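Local coordinates for 5' nucleotidase family protein (Staphylococcus aureus subsp. aureus, PDB 4Q7F), which belongs to the 5' nucleotidase family, joining a calcineurin-like phosphoesterase domain that holds two metal ions to a C-terminal nucleotidase domain, at residues 441-446 and 454-459. Sequence-based numbering, arbitrary orientation.
Sequences SYTIHV and VSNMMI
Thr443 lies across the amide of Asn456, its hydroxyl OG1 giving a hydrogen bond to Asn456 OD1 at 3.0 Å. The donor reaches OD1 from the flank, at a C=O...donor angle of 119° and tilted 20° out of the amide plane. With OG1 beside its own backbone N (chi1 -61°), Thr443 turns the hydroxyl to the amide. OD1 has a second grip, a donating water that also meets NE2 of His445; ND1 of that ring is bonded to the O of Lys527, so both ring nitrogens have partners. The His445 ring in turn sets its edge near Ser455, CD2 lying 3.8 Å from OG.

Beneath these side chains the strands run antiparallel. Thr443 and Ser455 form a hydrogen-bonded pair, with Thr443 N to Ser455 O at 2.9 Å and Ser455 N to Thr443 O at 2.8 Å. Ser441 and Met458 make the next, with Ser441 N to Met458 O at 3.0 Å. Between the two pairs Tyr442 alone stands opposite both Asn456 and Met457, and the register shifts by one, which is a beta bulge. Asn456, whose positive phi departs from strand geometry, lies within it; its O accepts a hydrogen bond from a water.

On the other face, CB of Tyr442 touches CG1 of Val454 at 4.2 Å and CG of selenomethionine Met457. Helix 397-408 covers Val454 and Met457 through Ile404, Leu400 and Lys401, while the Tyr442 ring leads away from the hairpin partner to lie nearly parallel to Phe523. Strand 522-526 continues the sheet beyond 441-445. The whole illustrates how a bulge can be accommodated in a two-stranded beta hairpin, here within the small mixed sheet of the 5'-nucleotidase C-terminal domain.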
loop_
_atom_site.group_PDB
_atom_site.type_symbol
_atom_site.label_atom_id
_atom_site.label_comp_id
_atom_site.label_asym_id
_atom_site.label_seq_id
_atom_site.Cartn_x
_atom_site.Cartn_y
_atom_site.Cartn_z
ATOM N N SER A 441 -27.096 -13.467 -0.970
ATOM C CA SER A 441 -26.724 -14.635 -0.206
ATOM C C SER A 441 -26.107 -15.625 -1.186
ATOM O O SER A 441 -26.474 -15.647 -2.364
ATOM C CB SER A 441 -27.923 -15.245 0.543
ATOM O OG SER A 441 -28.868 -15.748 -0.352
ATOM N N TYR A 442 -25.185 -16.441 -0.688
ATOM C CA TYR A 442 -24.420 -17.380 -1.521
ATOM C C TYR A 442 -23.679 -18.425 -0.704
ATOM O O TYR A 442 -23.488 -18.299 0.505
ATOM C CB TYR A 442 -23.412 -16.605 -2.391
ATOM C CG TYR A 442 -22.515 -15.658 -1.605
ATOM C CD1 TYR A 442 -22.979 -14.406 -1.200
ATOM C CD2 TYR A 442 -21.191 -15.994 -1.290
ATOM C CE1 TYR A 442 -22.162 -13.532 -0.476
ATOM C CE2 TYR A 442 -20.381 -15.123 -0.571
ATOM C CZ TYR A 442 -20.870 -13.889 -0.169
ATOM O OH TYR A 442 -20.054 -13.014 0.548
ATOM N N THR A 443 -23.255 -19.462 -1.406
ATOM C CA THR A 443 -22.553 -20.567 -0.844
ATOM C C THR A 443 -21.274 -20.712 -1.644
ATOM O O THR A 443 -21.306 -20.724 -2.885
ATOM C CB THR A 443 -23.350 -21.884 -1.014
ATOM O OG1 THR A 443 -24.606 -21.792 -0.330
ATOM C CG2 THR A 443 -22.555 -23.056 -0.450
ATOM N N ILE A 444 -20.143 -20.761 -0.945
ATOM C CA ILE A 444 -18.855 -20.981 -1.582
ATOM C C ILE A 444 -18.409 -22.404 -1.279
ATOM O O ILE A 444 -18.368 -22.794 -0.122
ATOM C CB ILE A 444 -17.784 -19.987 -1.077
ATOM C CG1 ILE A 444 -18.107 -18.556 -1.537
ATOM C CG2 ILE A 444 -16.434 -20.402 -1.614
ATOM C CD1 ILE A 444 -17.171 -17.477 -0.951
ATOM N N HIS A 445 -18.099 -23.171 -2.319
ATOM C CA HIS A 445 -17.609 -24.549 -2.201
ATOM C C HIS A 445 -16.126 -24.544 -2.547
ATOM O O HIS A 445 -15.758 -24.635 -3.710
ATOM C CB HIS A 445 -18.364 -25.480 -3.153
ATOM C CG HIS A 445 -19.771 -25.754 -2.732
ATOM N ND1 HIS A 445 -20.086 -26.710 -1.796
ATOM C CD2 HIS A 445 -20.946 -25.196 -3.104
ATOM C CE1 HIS A 445 -21.391 -26.735 -1.606
ATOM N NE2 HIS A 445 -21.936 -25.834 -2.397
ATOM N N VAL A 446 -15.283 -24.474 -1.524
ATOM C CA VAL A 446 -13.818 -24.324 -1.713
ATOM C C VAL A 446 -13.169 -25.540 -2.401
ATOM O O VAL A 446 -12.203 -25.395 -3.107
ATOM C CB VAL A 446 -13.130 -23.981 -0.375
ATOM C CG1 VAL A 446 -11.655 -23.622 -0.591
ATOM C CG2 VAL A 446 -13.860 -22.808 0.282
ATOM N N VAL A 454 -19.071 -20.659 -6.569
ATOM C CA VAL A 454 -20.204 -19.918 -6.011
ATOM C C VAL A 454 -21.531 -20.573 -6.441
ATOM O O VAL A 454 -21.737 -20.792 -7.596
ATOM C CB VAL A 454 -20.179 -18.457 -6.435
ATOM C CG1 VAL A 454 -21.378 -17.707 -5.864
ATOM C CG2 VAL A 454 -18.882 -17.786 -5.981
ATOM N N SER A 455 -22.373 -20.884 -5.460
ATOM C CA SER A 455 -23.666 -21.530 -5.657
ATOM C C SER A 455 -24.739 -20.833 -4.843
ATOM O O SER A 455 -24.445 -20.016 -3.953
ATOM C CB SER A 455 -23.591 -22.980 -5.193
ATOM O OG SER A 455 -22.785 -23.754 -6.052
ATOM N N ASN A 456 -25.980 -21.168 -5.170
ATOM C CA ASN A 456 -27.164 -20.704 -4.450
ATOM C C ASN A 456 -27.326 -19.180 -4.343
ATOM O O ASN A 456 -27.831 -18.686 -3.325
ATOM C CB ASN A 456 -27.139 -21.311 -3.040
ATOM C CG ASN A 456 -26.947 -22.819 -3.053
ATOM O OD1 ASN A 456 -25.966 -23.331 -2.487
ATOM N ND2 ASN A 456 -27.867 -23.546 -3.729
HETATM N N MSE A 457 -26.953 -18.441 -5.390
HETATM C CA MSE A 457 -27.016 -16.965 -5.321
HETATM C C MSE A 457 -28.443 -16.463 -5.299
HETATM O O MSE A 457 -29.231 -16.838 -6.142
HETATM C CB MSE A 457 -26.313 -16.313 -6.503
HETATM C CG MSE A 457 -24.808 -16.439 -6.450
HETATM SE SE MSE A 457 -24.063 -15.407 -7.954
HETATM C CE MSE A 457 -24.618 -13.635 -7.369
HETATM N N MSE A 458 -28.770 -15.597 -4.344
HETATM C CA MSE A 458 -30.114 -15.062 -4.230
HETATM C C MSE A 458 -30.090 -13.629 -3.821
HETATM O O MSE A 458 -29.388 -13.257 -2.889
HETATM C CB MSE A 458 -30.949 -15.798 -3.178
HETATM C CG MSE A 458 -31.036 -17.288 -3.452
HETATM SE SE MSE A 458 -32.367 -17.646 -4.856
HETATM C CE MSE A 458 -33.899 -17.760 -3.635
ATOM N N ILE A 459 -30.901 -12.829 -4.509
ATOM C CA ILE A 459 -31.042 -11.394 -4.248
ATOM C C ILE A 459 -32.536 -11.160 -4.009
ATOM O O ILE A 459 -33.327 -11.206 -4.938
ATOM C CB ILE A 459 -30.500 -10.563 -5.428
ATOM C CG1 ILE A 459 -29.009 -10.851 -5.598
ATOM C CG2 ILE A 459 -30.734 -9.062 -5.197
ATOM C CD1 ILE A 459 -28.365 -10.243 -6.820
HETATM O O HOH W 1 -28.468 -18.100 -0.674
HETATM O O HOH W 2 -24.565 -25.665 -3.189
#